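Local coordinates for phage integrase/site-specific recombinase (Haloarcula marismortui, PDB 3NRW), which probably binds DNA and takes part in DNA integration and site-specific recombination, this piece being its N-terminal, all-helical core-binding domain, at residues E11-Y16 with S31-L36; T49-L54 with N85-L90; G78-L83 with E102-P107. All blocks are in the same frame, centred on the assembly; numbering follows the deposited sequence.

Interaction 1 (E11-Y16 with S31-L36); sequences EARDRY and SFRYRL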
loop_
_atom_site.group_PDB
_atom_site.type_symbol
_atom_site.label_atom_id
_atom_site.label_comp_id
_atom_site.label_asym_id
_atom_site.label_seq_id
_atom_site.Cartn_x
_atom_site.Cartn_y
_atom_site.Cartn_z
ATOM N N GLU A 11 -9.043 6.465 0.183
ATOM C CA GLU A 11 -8.845 7.512 1.184
ATOM C C GLU A 11 -7.455 7.411 1.809
ATOM O O GLU A 11 -6.762 8.419 1.977
ATOM C CB GLU A 11 -9.893 7.415 2.292
ATOM C CG GLU A 11 -11.321 7.578 1.825
ATOM C CD GLU A 11 -12.298 7.462 2.969
ATOM O OE1 GLU A 11 -12.224 6.462 3.721
ATOM O OE2 GLU A 11 -13.146 8.369 3.114
ATOM N N ALA A 12 -7.058 6.189 2.159
ATOM C CA ALA A 12 -5.751 5.944 2.767
ATOM C C ALA A 12 -4.619 6.297 1.807
ATOM O O ALA A 12 -3.570 6.794 2.226
ATOM C CB ALA A 12 -5.635 4.479 3.192
ATOM N N ARG A 13 -4.834 6.026 0.524
ATOM C CA ARG A 13 -3.838 6.326 -0.500
ATOM C C ARG A 13 -3.687 7.849 -0.602
ATOM O O ARG A 13 -2.569 8.365 -0.540
ATOM C CB ARG A 13 -4.273 5.716 -1.845
ATOM C CG ARG A 13 -3.297 5.880 -3.020
ATOM C CD ARG A 13 -3.508 7.205 -3.751
ATOM N NE ARG A 13 -4.924 7.509 -3.952
ATOM C CZ ARG A 13 -5.716 6.901 -4.830
ATOM N NH1 ARG A 13 -5.243 5.939 -5.617
ATOM N NH2 ARG A 13 -6.993 7.251 -4.911
ATOM N N ASP A 14 -4.804 8.566 -0.736
ATOM C CA ASP A 14 -4.755 10.029 -0.834
ATOM C C ASP A 14 -4.115 10.645 0.412
ATOM O O ASP A 14 -3.334 11.594 0.317
ATOM C CB ASP A 14 -6.156 10.650 -0.988
ATOM C CG ASP A 14 -6.867 10.248 -2.278
ATOM O OD1 ASP A 14 -6.198 9.864 -3.260
ATOM O OD2 ASP A 14 -8.112 10.344 -2.306
ATOM N N ARG A 15 -4.459 10.113 1.580
ATOM C CA ARG A 15 -3.929 10.636 2.835
ATOM C C ARG A 15 -2.416 10.502 2.894
ATOM O O ARG A 15 -1.713 11.426 3.303
ATOM C CB ARG A 15 -4.557 9.905 4.023
ATOM C CG ARG A 15 -4.473 10.677 5.330
ATOM C CD ARG A 15 -4.990 9.836 6.478
ATOM N NE ARG A 15 -5.019 10.561 7.746
ATOM C CZ ARG A 15 -6.039 11.302 8.166
ATOM N NH1 ARG A 15 -7.129 11.432 7.419
ATOM N NH2 ARG A 15 -5.980 11.896 9.349
ATOM N N TYR A 16 -1.919 9.342 2.475
ATOM C CA TYR A 16 -0.492 9.074 2.475
ATOM C C TYR A 16 0.260 10.017 1.533
ATOM O O TYR A 16 1.285 10.594 1.908
ATOM C CB TYR A 16 -0.243 7.613 2.075
ATOM C CG TYR A 16 1.218 7.236 1.993
ATOM C CD1 TYR A 16 2.035 7.273 3.126
ATOM C CD2 TYR A 16 1.791 6.856 0.777
ATOM C CE1 TYR A 16 3.389 6.942 3.049
ATOM C CE2 TYR A 16 3.144 6.524 0.693
ATOM C CZ TYR A 16 3.934 6.571 1.830
ATOM O OH TYR A 16 5.275 6.268 1.747
ATOM N N SER A 31 5.632 8.574 -8.228
ATOM C CA SER A 31 6.026 7.167 -8.180
ATOM C C SER A 31 5.196 6.420 -7.137
ATOM O O SER A 31 4.713 5.311 -7.393
ATOM C CB SER A 31 7.517 7.038 -7.863
ATOM O OG SER A 31 8.295 7.504 -8.965
ATOM N N PHE A 32 5.034 7.029 -5.966
ATOM C CA PHE A 32 4.235 6.431 -4.897
ATOM C C PHE A 32 2.812 6.251 -5.419
ATOM O O PHE A 32 2.186 5.210 -5.207
ATOM C CB PHE A 32 4.206 7.347 -3.666
ATOM C CG PHE A 32 5.553 7.570 -3.031
ATOM C CD1 PHE A 32 5.748 8.633 -2.155
ATOM C CD2 PHE A 32 6.621 6.722 -3.296
ATOM C CE1 PHE A 32 6.986 8.846 -1.547
ATOM C CE2 PHE A 32 7.867 6.924 -2.693
ATOM C CZ PHE A 32 8.048 7.989 -1.821
ATOM N N ARG A 33 2.305 7.273 -6.101
ATOM C CA ARG A 33 0.958 7.220 -6.649
ATOM C C ARG A 33 0.818 6.070 -7.640
ATOM O O ARG A 33 -0.117 5.274 -7.543
ATOM C CB ARG A 33 0.595 8.535 -7.343
ATOM C CG ARG A 33 -0.778 8.512 -8.012
ATOM C CD ARG A 33 -1.119 9.835 -8.687
ATOM N NE ARG A 33 -1.507 10.864 -7.729
ATOM C CZ ARG A 33 -2.643 10.851 -7.037
ATOM N NH1 ARG A 33 -2.912 11.827 -6.186
ATOM N NH2 ARG A 33 -3.516 9.864 -7.204
ATOM N N TYR A 34 1.743 5.974 -8.588
ATOM C CA TYR A 34 1.670 4.910 -9.591
ATOM C C TYR A 34 1.737 3.527 -8.947
ATOM O O TYR A 34 0.983 2.625 -9.319
ATOM C CB TYR A 34 2.801 5.063 -10.610
ATOM C CG TYR A 34 2.826 6.414 -11.282
ATOM C CD1 TYR A 34 4.030 6.984 -11.696
ATOM C CD2 TYR A 34 1.649 7.143 -11.471
ATOM C CE1 TYR A 34 4.062 8.246 -12.276
ATOM C CE2 TYR A 34 1.672 8.405 -12.049
ATOM C CZ TYR A 34 2.880 8.953 -12.446
ATOM O OH TYR A 34 2.908 10.216 -12.994
ATOM N N ARG A 35 2.631 3.358 -7.979
ATOM C CA ARG A 35 2.766 2.069 -7.318
ATOM C C ARG A 35 1.511 1.669 -6.549
ATOM O O ARG A 35 1.042 0.536 -6.668
ATOM C CB ARG A 35 3.960 2.086 -6.366
ATOM C CG ARG A 35 5.292 2.250 -7.074
ATOM C CD ARG A 35 6.398 2.572 -6.088
ATOM N NE ARG A 35 7.673 2.774 -6.766
ATOM C CZ ARG A 35 8.742 3.327 -6.201
ATOM N NH1 ARG A 35 8.696 3.741 -4.939
ATOM N NH2 ARG A 35 9.860 3.463 -6.899
ATOM N N LEU A 36 0.966 2.599 -5.776
ATOM C CA LEU A 36 -0.212 2.308 -4.971
ATOM C C LEU A 36 -1.490 2.229 -5.780
ATOM O O LEU A 36 -2.485 1.682 -5.311
ATOM C CB LEU A 36 -0.354 3.342 -3.857
ATOM C CG LEU A 36 0.793 3.315 -2.842
ATOM C CD1 LEU A 36 0.533 4.325 -1.739
ATOM C CD2 LEU A 36 0.923 1.907 -2.255
HETATM O O HOH W 1 -2.801 5.892 -6.835
HETATM O O HOH W 2 -6.416 10.296 -6.230
#
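Arg13 and Leu36 lie alongside each other, their side chains running opposite ways, where the antiparallel segments 11-16 and 31-36 draw nearest, their short axes approaching to 10.7 Å at 166°. The bond from CA to CB of Arg13 is directed toward the other helix. The next atom, CG, lies anti to the backbone N (chi1 -177°) and rests 4.0 Å from CB of Leu36. Bends at the next two torsions then fold the chain back over its own helix, where NE gives a hydrogen bond of 2.8 Å to OD1 of Asp14 as part of a salt bridge. That oxygen is met from above the carboxylate plane, 44° out of it. NH2 adds a weak second bond to the same OD1. NH1 reaches across through a water, which accepts from it and donates to the backbone O of Arg33.

A second water takes a hydrogen bond from NH2 of Arg33 and gives one to OD1 of Asp14. The Arg33 NH2 stands over one face of the Arg13 guanidinium, 4.3 Å from its NE; Asp14, paired with Arg13 and reached by Arg33 through water, probably eases the repulsion.

Away from these charges the contact turns apolar. CD1 of Leu36 touches the Tyr16 ring 3.8 Å from CD2, the two side chains crossing at about a right angle. Farther along, CE2 of Tyr16 comes within 4.4 Å of CD1 of Phe32, a looser approach.

Helix 73-92 lies along the apolar side of the pair: Trp86 meets both the Tyr16 ring and Leu36, and Thr82 touches Phe32, so helices 9-20 and 26-45 both pack against that third helix.

Interaction 2 (T49-L54 with N85-L90); sequences TAMREL and NWLEYL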
loop_
_atom_site.group_PDB
_atom_site.type_symbol
_atom_site.label_atom_id
_atom_site.label_comp_id
_atom_site.label_asym_id
_atom_site.label_seq_id
_atom_site.Cartn_x
_atom_site.Cartn_y
_atom_site.Cartn_z
ATOM N N THR A 49 -13.103 -2.731 1.754
ATOM C CA THR A 49 -13.607 -1.379 2.000
ATOM C C THR A 49 -12.910 -0.575 3.087
ATOM O O THR A 49 -13.131 0.628 3.196
ATOM C CB THR A 49 -15.112 -1.406 2.329
ATOM O OG1 THR A 49 -15.323 -2.199 3.503
ATOM C CG2 THR A 49 -15.900 -2.005 1.168
ATOM N N ALA A 50 -12.087 -1.235 3.897
ATOM C CA ALA A 50 -11.361 -0.565 4.970
ATOM C C ALA A 50 -9.981 -1.196 5.045
ATOM O O ALA A 50 -9.852 -2.418 4.994
ATOM C CB ALA A 50 -12.096 -0.735 6.303
HETATM N N MSE A 51 -8.947 -0.374 5.171
HETATM C CA MSE A 51 -7.599 -0.907 5.225
HETATM C C MSE A 51 -7.363 -1.842 6.407
HETATM O O MSE A 51 -6.530 -2.744 6.325
HETATM C CB MSE A 51 -6.581 0.239 5.242
HETATM C CG MSE A 51 -6.502 1.018 3.935
HETATM SE SE MSE A 51 -5.906 -0.058 2.405
HETATM C CE MSE A 51 -3.984 -0.034 2.755
ATOM N N ARG A 52 -8.096 -1.644 7.497
ATOM C CA ARG A 52 -7.927 -2.499 8.666
ATOM C C ARG A 52 -8.277 -3.958 8.351
ATOM O O ARG A 52 -7.863 -4.872 9.067
ATOM C CB ARG A 52 -8.793 -1.990 9.823
ATOM C CG ARG A 52 -8.464 -2.618 11.168
ATOM C CD ARG A 52 -9.417 -2.123 12.241
ATOM N NE ARG A 52 -9.364 -0.671 12.410
ATOM C CZ ARG A 52 -8.340 -0.009 12.943
ATOM N NH1 ARG A 52 -7.264 -0.659 13.362
ATOM N NH2 ARG A 52 -8.404 1.307 13.078
ATOM N N GLU A 53 -9.030 -4.169 7.275
ATOM C CA GLU A 53 -9.439 -5.511 6.859
ATOM C C GLU A 53 -8.276 -6.334 6.313
ATOM O O GLU A 53 -8.369 -7.555 6.207
ATOM C CB GLU A 53 -10.543 -5.420 5.800
ATOM C CG GLU A 53 -11.847 -4.831 6.326
ATOM C CD GLU A 53 -12.892 -4.629 5.242
ATOM O OE1 GLU A 53 -14.039 -4.264 5.581
ATOM O OE2 GLU A 53 -12.569 -4.825 4.051
ATOM N N LEU A 54 -7.183 -5.664 5.962
ATOM C CA LEU A 54 -6.013 -6.357 5.435
ATOM C C LEU A 54 -5.413 -7.336 6.439
ATOM O O LEU A 54 -5.478 -7.120 7.649
ATOM C CB LEU A 54 -4.949 -5.345 5.016
ATOM C CG LEU A 54 -5.293 -4.533 3.770
ATOM C CD1 LEU A 54 -4.204 -3.505 3.533
ATOM C CD2 LEU A 54 -5.432 -5.463 2.563
ATOM N N ASN A 85 5.918 0.962 3.442
ATOM C CA ASN A 85 6.002 2.272 4.080
ATOM C C ASN A 85 4.619 2.868 4.286
ATOM O O ASN A 85 4.363 3.574 5.268
ATOM C CB ASN A 85 6.849 3.226 3.242
ATOM C CG ASN A 85 8.263 2.731 3.070
ATOM O OD1 ASN A 85 8.763 1.969 3.895
ATOM N ND2 ASN A 85 8.921 3.167 2.007
ATOM N N TRP A 86 3.724 2.584 3.349
ATOM C CA TRP A 86 2.364 3.084 3.438
ATOM C C TRP A 86 1.682 2.491 4.665
ATOM O O TRP A 86 1.093 3.223 5.461
ATOM C CB TRP A 86 1.611 2.718 2.163
ATOM C CG TRP A 86 0.191 3.149 2.098
ATOM C CD1 TRP A 86 -0.365 4.275 2.631
ATOM C CD2 TRP A 86 -0.842 2.505 1.348
ATOM N NE1 TRP A 86 -1.692 4.379 2.246
ATOM C CE2 TRP A 86 -2.002 3.306 1.456
ATOM C CE3 TRP A 86 -0.892 1.332 0.585
ATOM C CZ2 TRP A 86 -3.203 2.962 0.826
ATOM C CZ3 TRP A 86 -2.093 0.991 -0.041
ATOM C CH2 TRP A 86 -3.228 1.807 0.084
ATOM N N LEU A 87 1.774 1.175 4.829
ATOM C CA LEU A 87 1.155 0.527 5.975
ATOM C C LEU A 87 1.766 0.987 7.299
ATOM O O LEU A 87 1.071 1.039 8.313
ATOM C CB LEU A 87 1.241 -0.995 5.844
ATOM C CG LEU A 87 0.478 -1.571 4.642
ATOM C CD1 LEU A 87 0.540 -3.086 4.684
ATOM C CD2 LEU A 87 -0.978 -1.099 4.663
ATOM N N GLU A 88 3.055 1.320 7.296
ATOM C CA GLU A 88 3.700 1.800 8.522
ATOM C C GLU A 88 3.049 3.120 8.921
ATOM O O GLU A 88 2.793 3.363 10.099
ATOM C CB GLU A 88 5.205 2.005 8.308
ATOM C CG GLU A 88 5.931 0.728 7.914
ATOM C CD GLU A 88 7.443 0.873 7.915
ATOM O OE1 GLU A 88 7.944 1.947 7.523
ATOM O OE2 GLU A 88 8.130 -0.102 8.287
ATOM N N TYR A 89 2.784 3.970 7.933
ATOM C CA TYR A 89 2.140 5.254 8.183
ATOM C C TYR A 89 0.750 5.015 8.757
ATOM O O TYR A 89 0.374 5.610 9.768
ATOM C CB TYR A 89 2.029 6.066 6.885
ATOM C CG TYR A 89 1.108 7.262 6.976
ATOM C CD1 TYR A 89 1.353 8.291 7.886
ATOM C CD2 TYR A 89 -0.019 7.364 6.155
ATOM C CE1 TYR A 89 0.502 9.389 7.977
ATOM C CE2 TYR A 89 -0.875 8.456 6.241
ATOM C CZ TYR A 89 -0.608 9.467 7.156
ATOM O OH TYR A 89 -1.451 10.553 7.259
ATOM N N LEU A 90 -0.013 4.140 8.110
ATOM C CA LEU A 90 -1.363 3.844 8.570
ATOM C C LEU A 90 -1.381 3.219 9.962
ATOM O O LEU A 90 -2.303 3.461 10.739
ATOM C CB LEU A 90 -2.079 2.924 7.578
ATOM C CG LEU A 90 -2.327 3.499 6.179
ATOM C CD1 LEU A 90 -3.055 2.455 5.351
ATOM C CD2 LEU A 90 -3.150 4.790 6.258
#
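In the connection between helices 26-45 and 56-67, a short 3-10 turn places Met51, a selenomethionine, against helix 73-92 in a Met-aromatic contact with Trp86. The methyl carbon does most of the touching. CE of Met51 sits over one face of the indole, 3.6 Å from the centroid of the six-membered ring and 21° off its normal, a CH-pi arrangement. Its nearest ring atom is CH2 of Trp86, at 3.3 Å, so the methyl is shifted toward the rim. The selenium stands farther back, 4.8 Å from the same centroid and oblique to the ring.

Bends at chi2 and chi3 of Met51 curl the chain, which brings CE onto the indole and also against two leucines of the helix. CD2 of Leu87 and CD1 of Leu90 each lie 3.7 Å from CE. The Leu90 methyl shares the indole face with CE and also packs beside CG of Met51, crossing that side chain at about a right angle.

This is the interior of the core-binding domain, an all-helical unit, and all five residues that touch here are buried. Trp86 has its CG anti to the backbone N, which carries the indole across to helix 9-20; there NE1 donates to the backbone O of Ala12, giving the buried N-H a partner and helping to hold the rotation of the ring. Phe39 of helix 26-45 meets the indole with its plane at about 85° and also touches Met51.

Farther along the turn, Leu54 makes the lighter contact: its CD1 lies 4.2 Å from CD2 of Leu87. The 3-10 turn itself is closed by the backbone bond from N of Leu54 to O of Met51, 3.0 Å long.

Interaction 3 (G78-L83 with E102-P107); sequences GEMQTL and EKVHVP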
loop_
_atom_site.group_PDB
_atom_site.type_symbol
_atom_site.label_atom_id
_atom_site.label_comp_id
_atom_site.label_asym_id
_atom_site.label_seq_id
_atom_site.Cartn_x
_atom_site.Cartn_y
_atom_site.Cartn_z
ATOM N N GLY A 78 10.348 -2.209 -5.412
ATOM C CA GLY A 78 10.084 -0.829 -5.046
ATOM C C GLY A 78 8.614 -0.609 -4.754
ATOM O O GLY A 78 8.240 0.256 -3.961
ATOM N N GLU A 79 7.780 -1.411 -5.403
ATOM C CA GLU A 79 6.343 -1.331 -5.227
ATOM C C GLU A 79 5.958 -1.890 -3.864
ATOM O O GLU A 79 5.135 -1.310 -3.147
ATOM C CB GLU A 79 5.655 -2.135 -6.323
ATOM C CG GLU A 79 4.220 -1.773 -6.533
ATOM C CD GLU A 79 3.580 -2.607 -7.609
ATOM O OE1 GLU A 79 4.090 -2.608 -8.750
ATOM O OE2 GLU A 79 2.569 -3.268 -7.305
HETATM N N MSE A 80 6.549 -3.023 -3.502
HETATM C CA MSE A 80 6.241 -3.634 -2.214
HETATM C C MSE A 80 6.794 -2.786 -1.072
HETATM O O MSE A 80 6.198 -2.727 0.004
HETATM C CB MSE A 80 6.807 -5.061 -2.140
HETATM C CG MSE A 80 6.150 -6.063 -3.108
HETATM SE SE MSE A 80 4.224 -6.171 -2.912
HETATM C CE MSE A 80 4.095 -6.982 -1.145
ATOM N N GLN A 81 7.930 -2.136 -1.309
ATOM C CA GLN A 81 8.552 -1.284 -0.298
ATOM C C GLN A 81 7.667 -0.071 -0.021
ATOM O O GLN A 81 7.521 0.362 1.126
ATOM C CB GLN A 81 9.932 -0.818 -0.763
ATOM C CG GLN A 81 10.630 0.102 0.222
ATOM C CD GLN A 81 10.851 -0.555 1.570
ATOM O OE1 GLN A 81 11.577 -1.543 1.680
ATOM N NE2 GLN A 81 10.214 -0.014 2.605
ATOM N N THR A 82 7.085 0.489 -1.076
ATOM C CA THR A 82 6.205 1.629 -0.898
ATOM C C THR A 82 4.955 1.138 -0.181
ATOM O O THR A 82 4.424 1.832 0.677
ATOM C CB THR A 82 5.835 2.293 -2.244
ATOM O OG1 THR A 82 6.939 3.088 -2.704
ATOM C CG2 THR A 82 4.613 3.189 -2.081
ATOM N N LEU A 83 4.496 -0.065 -0.518
ATOM C CA LEU A 83 3.321 -0.630 0.142
ATOM C C LEU A 83 3.641 -0.743 1.630
ATOM O O LEU A 83 2.830 -0.393 2.491
ATOM C CB LEU A 83 2.988 -2.019 -0.429
ATOM C CG LEU A 83 1.858 -2.791 0.265
ATOM C CD1 LEU A 83 0.588 -1.957 0.254
ATOM C CD2 LEU A 83 1.618 -4.133 -0.425
ATOM N N GLU A 102 4.584 -5.412 9.231
ATOM C CA GLU A 102 5.645 -6.418 9.302
ATOM C C GLU A 102 5.338 -7.637 8.440
ATOM O O GLU A 102 6.237 -8.395 8.081
ATOM C CB GLU A 102 5.848 -6.882 10.750
ATOM C CG GLU A 102 4.553 -7.303 11.443
ATOM C CD GLU A 102 4.739 -8.424 12.454
ATOM O OE1 GLU A 102 5.674 -8.350 13.283
ATOM O OE2 GLU A 102 3.931 -9.377 12.429
ATOM N N LYS A 103 4.065 -7.833 8.116
ATOM C CA LYS A 103 3.670 -8.978 7.312
ATOM C C LYS A 103 3.875 -8.748 5.818
ATOM O O LYS A 103 3.597 -9.630 5.005
ATOM C CB LYS A 103 2.213 -9.339 7.612
ATOM C CG LYS A 103 2.010 -9.791 9.052
ATOM C CD LYS A 103 0.554 -9.997 9.397
ATOM C CE LYS A 103 0.413 -10.496 10.831
ATOM N NZ LYS A 103 -1.017 -10.698 11.216
ATOM N N VAL A 104 4.366 -7.566 5.455
ATOM C CA VAL A 104 4.615 -7.249 4.052
ATOM C C VAL A 104 5.973 -7.792 3.623
ATOM O O VAL A 104 7.010 -7.391 4.154
ATOM C CB VAL A 104 4.606 -5.728 3.791
ATOM C CG1 VAL A 104 4.913 -5.459 2.325
ATOM C CG2 VAL A 104 3.253 -5.139 4.161
ATOM N N HIS A 105 5.957 -8.702 2.655
ATOM C CA HIS A 105 7.179 -9.305 2.144
ATOM C C HIS A 105 7.794 -8.459 1.032
ATOM O O HIS A 105 7.195 -8.275 -0.030
ATOM C CB HIS A 105 6.882 -10.721 1.634
ATOM C CG HIS A 105 8.065 -11.415 1.032
ATOM N ND1 HIS A 105 8.302 -11.444 -0.326
ATOM C CD2 HIS A 105 9.084 -12.100 1.604
ATOM C CE1 HIS A 105 9.415 -12.118 -0.564
ATOM N NE2 HIS A 105 9.908 -12.526 0.591
ATOM N N VAL A 106 8.992 -7.938 1.287
ATOM C CA VAL A 106 9.685 -7.115 0.306
ATOM C C VAL A 106 10.807 -7.916 -0.347
ATOM O O VAL A 106 11.886 -8.074 0.224
ATOM C CB VAL A 106 10.281 -5.842 0.955
ATOM C CG1 VAL A 106 11.008 -5.011 -0.095
ATOM C CG2 VAL A 106 9.170 -5.018 1.596
ATOM N N PRO A 107 10.560 -8.439 -1.558
ATOM C CA PRO A 107 11.553 -9.227 -2.290
ATOM C C PRO A 107 12.696 -8.363 -2.810
ATOM O O PRO A 107 13.844 -8.530 -2.401
ATOM C CB PRO A 107 10.731 -9.845 -3.415
ATOM C CG PRO A 107 9.736 -8.766 -3.711
ATOM C CD PRO A 107 9.306 -8.331 -2.326
#
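With CG anti to its carbonyl carbon (chi1 -66°), Met80 bends at chi2 and chi3 (-55° and -68°), and this selenomethionine curls along the extended run 104-106 and Pro107, so that CB, CG and CE each find something there. CE lies 3.5 Å from the backbone O of His105 and 3.9 Å from CG1 of Val104, while CG rests 4.0 Å from CD of Pro107, with the proline ring crossing the side chain at about a right angle.

In both Val104 and Val106, CG1 is anti to the backbone N, but the two valines use their methyls differently. Val104 turns CG1 to the helix, 3.8 Å from the backbone O of Met80 and, more distantly, near CD2 of Leu83. Val106 divides its branches: CG2 lies 4.1 Å from that same carbonyl oxygen, and CG1 packs 3.9 Å from OE1 of Gln81.

Between them the CB of His105 is directed away from segment 78-83, and its ND1 is hydrogen-bonded to Glu63 of helix 56-67. Leu59 of that helix touches Val104, and Glu63 also meets Met80 and Pro107, so the C-terminal run lies in the groove between helices 56-67 and 73-92.

No hydrogen bond joins segments 78-83 and 102-107; methyl and methylene packing, some of it against backbone carbonyls, suggests that between these two segments fit is set mainly by packing, the directional bond from His105 going to helix 56-67.

From the N terminus, interaction 1 comes first, closing over 14 intervening residues, the ends of helices 9-20 and 26-45 and their short connection, as a helical hairpin. Only after it does interaction 2 open: the turn at 49-54 meets the later part of helix 73-92, with helix 56-67 in the intervening chain. Interaction 3 crosses it, since 78-83 falls between 49-54 and 85-90 while 102-107 lies beyond both. Helix 73-92 thus runs through the arrangement. Trp86 joins interactions 1 and 2, the pair Arg35 and Thr82 joins 1 and 3, and Leu87 against Val104 joins 2 and 3, tying hairpin, turn and C-terminal tail together.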